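Local coordinates for small nuclear ribonucleoprotein homolog (Pyrobaculum aerophilum, PDB 1M5Q) that probably binds RNA as an Sm-like archaeal protein, building a 14-subunit assembly from chains that carry an added C-terminal domain, at residues I69-F74 and V101-I106. Sequence-based numbering, arbitrary orientation.
With ACY (acetic acid), chain B.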
loop_
_atom_site.group_PDB
_atom_site.type_symbol
_atom_site.label_atom_id
_atom_site.label_comp_id
_atom_site.label_asym_id
_atom_site.label_seq_id
_atom_site.Cartn_x
_atom_site.Cartn_y
_atom_site.Cartn_z
ATOM N N ILE H 69 -1.752 39.567 -10.556
ATOM C CA ILE H 69 -1.927 41.003 -10.777
ATOM C C ILE H 69 -1.375 41.506 -12.120
ATOM O O ILE H 69 -0.235 41.191 -12.501
ATOM C CB ILE H 69 -1.207 41.785 -9.627
ATOM C CG1 ILE H 69 -2.042 41.640 -8.333
ATOM C CG2 ILE H 69 -1.059 43.266 -9.971
ATOM C CD1 ILE H 69 -1.286 42.095 -7.058
ATOM N N ASP H 70 -2.180 42.308 -12.819
ATOM C CA ASP H 70 -1.767 42.956 -14.069
ATOM C C ASP H 70 -0.717 44.015 -13.619
ATOM O O ASP H 70 -1.067 45.038 -13.002
ATOM C CB ASP H 70 -2.973 43.656 -14.709
ATOM C CG ASP H 70 -2.602 44.422 -16.000
ATOM O OD1 ASP H 70 -1.399 44.630 -16.300
ATOM O OD2 ASP H 70 -3.535 44.819 -16.726
HETATM N N MSE H 71 0.555 43.793 -13.930
HETATM C CA MSE H 71 1.574 44.706 -13.462
HETATM C C MSE H 71 1.545 46.083 -14.108
HETATM O O MSE H 71 1.968 47.054 -13.482
HETATM C CB MSE H 71 2.974 44.090 -13.609
HETATM C CG MSE H 71 3.130 42.835 -12.766
HETATM SE SE MSE H 71 2.609 43.103 -10.923
HETATM C CE MSE H 71 4.164 44.047 -10.370
ATOM N N ARG H 72 1.079 46.157 -15.352
ATOM C CA ARG H 72 0.977 47.451 -16.041
ATOM C C ARG H 72 -0.083 48.251 -15.319
ATOM O O ARG H 72 0.087 49.425 -15.104
ATOM C CB ARG H 72 0.597 47.282 -17.527
ATOM C CG ARG H 72 1.762 46.886 -18.417
ATOM C CD ARG H 72 1.407 47.097 -19.891
ATOM N NE ARG H 72 1.540 45.860 -20.660
ATOM C CZ ARG H 72 2.635 45.522 -21.321
ATOM N NH1 ARG H 72 3.680 46.340 -21.318
ATOM N NH2 ARG H 72 2.703 44.353 -21.948
ATOM N N GLU H 73 -1.181 47.614 -14.933
ATOM C CA GLU H 73 -2.211 48.336 -14.201
ATOM C C GLU H 73 -1.640 48.720 -12.817
ATOM O O GLU H 73 -1.863 49.824 -12.330
ATOM C CB GLU H 73 -3.448 47.475 -14.055
ATOM C CG GLU H 73 -4.554 48.151 -13.260
ATOM C CD GLU H 73 -5.121 49.391 -13.987
ATOM O OE1 GLU H 73 -5.371 49.325 -15.220
ATOM O OE2 GLU H 73 -5.323 50.416 -13.320
ATOM N N PHE H 74 -0.893 47.816 -12.180
ATOM C CA PHE H 74 -0.281 48.137 -10.906
ATOM C C PHE H 74 0.607 49.394 -11.037
ATOM O O PHE H 74 0.633 50.248 -10.157
ATOM C CB PHE H 74 0.610 46.976 -10.385
ATOM C CG PHE H 74 1.270 47.255 -9.011
ATOM C CD1 PHE H 74 0.617 46.940 -7.844
ATOM C CD2 PHE H 74 2.527 47.836 -8.922
ATOM C CE1 PHE H 74 1.189 47.195 -6.567
ATOM C CE2 PHE H 74 3.123 48.095 -7.662
ATOM C CZ PHE H 74 2.434 47.767 -6.479
ATOM N N VAL H 101 12.769 49.974 -4.280
ATOM C CA VAL H 101 11.569 49.156 -4.128
ATOM C C VAL H 101 11.293 48.505 -5.490
ATOM O O VAL H 101 11.384 49.144 -6.534
ATOM C CB VAL H 101 10.343 50.000 -3.608
ATOM C CG1 VAL H 101 9.029 49.150 -3.625
ATOM C CG2 VAL H 101 10.607 50.431 -2.197
ATOM N N ARG H 102 10.998 47.213 -5.465
ATOM C CA ARG H 102 10.785 46.436 -6.688
ATOM C C ARG H 102 9.589 45.552 -6.438
ATOM O O ARG H 102 9.476 44.982 -5.393
ATOM C CB ARG H 102 12.050 45.597 -6.960
ATOM C CG ARG H 102 11.920 44.550 -8.053
ATOM C CD ARG H 102 13.264 43.816 -8.213
ATOM N NE ARG H 102 13.214 42.947 -9.376
ATOM C CZ ARG H 102 12.670 41.727 -9.381
ATOM N NH1 ARG H 102 12.121 41.207 -8.269
ATOM N NH2 ARG H 102 12.679 41.011 -10.511
ATOM N N VAL H 103 8.685 45.469 -7.390
ATOM C CA VAL H 103 7.470 44.676 -7.255
ATOM C C VAL H 103 7.297 43.725 -8.470
ATOM O O VAL H 103 7.289 44.175 -9.609
ATOM C CB VAL H 103 6.173 45.578 -7.226
ATOM C CG1 VAL H 103 5.006 44.717 -6.817
ATOM C CG2 VAL H 103 6.322 46.804 -6.256
ATOM N N SER H 104 7.143 42.433 -8.198
ATOM C CA SER H 104 6.957 41.407 -9.215
ATOM C C SER H 104 5.523 40.928 -8.993
ATOM O O SER H 104 4.877 41.382 -8.034
ATOM C CB SER H 104 7.932 40.246 -8.977
ATOM O OG SER H 104 7.523 39.502 -7.823
ATOM N N GLU H 105 5.033 40.010 -9.831
ATOM C CA GLU H 105 3.673 39.535 -9.661
ATOM C C GLU H 105 3.497 38.719 -8.393
ATOM O O GLU H 105 2.371 38.396 -8.028
ATOM C CB GLU H 105 3.143 38.739 -10.893
ATOM C CG GLU H 105 3.985 37.573 -11.353
ATOM C CD GLU H 105 3.345 36.748 -12.504
ATOM O OE1 GLU H 105 2.679 37.320 -13.396
ATOM O OE2 GLU H 105 3.532 35.505 -12.531
ATOM N N ILE H 106 4.569 38.422 -7.674
ATOM C CA ILE H 106 4.391 37.665 -6.424
ATOM C C ILE H 106 4.888 38.384 -5.156
ATOM O O ILE H 106 4.979 37.788 -4.065
ATOM C CB ILE H 106 5.073 36.275 -6.478
ATOM C CG1 ILE H 106 6.596 36.417 -6.416
ATOM C CG2 ILE H 106 4.627 35.535 -7.741
ATOM C CD1 ILE H 106 7.322 35.055 -6.608
HETATM C C ACY B . 13.767 43.609 -12.593
HETATM O O ACY B . 13.164 42.462 -12.870
HETATM O OXT ACY B . 14.633 43.852 -11.630
HETATM C CH3 ACY B . 13.370 44.712 -13.531
HETATM O O HOH W 1 -0.192 39.014 -8.519
HETATM O O HOH W 2 1.529 39.547 -14.148
#
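M71 and F74 reach V103 through contrasting first torsions: the selenomethionine has CG anti to the carbonyl carbon (chi1 -62°), with bends at chi2 and chi3 that bring CE to V103, whereas F74 has CG anti to the backbone N (chi1 -179°), which carries its ring there. The contact packs the first turn of helix 71-81 against strand 101-104, an inner strand of the four-stranded antiparallel sheet in the Lsm C-terminal region that augments the Sm fold. M71 CE lies 3.7 Å from V103 CG1 and 3.2 Å from V103 O, while M71 SE sits 3.9 Å from E105 CA. F74 CE2 lies 3.7 Å from V103 CG2; V103 CG1 sits over one face of the ring, and the two side chains cross at about a right angle. V103 also meets I97, while L121 of helix 113-127 packs on F74. No direct hydrogen bond joins the segments; one water accepts from I69 N (2.6 Å) and donates to E105 O, and another donates to both I69 O and E105 OE1 (2.6 Å to OE1). D70 N-caps the helix, OD1 accepting weak bonds from R72 N and E73 N. R102 NH2 bonds I81 O of a neighbouring subunit. A leucine in place of R102 would probably leave that carbonyl without this donor and the bound acetic acid, probably from the crystallisation liquor, without its two-pronged partner. R102 NH2 donates to acetic acid O at 2.8 Å. Straighter still, R102 NE donates to OXT at 2.8 Å with an N-H...O angle of 169°.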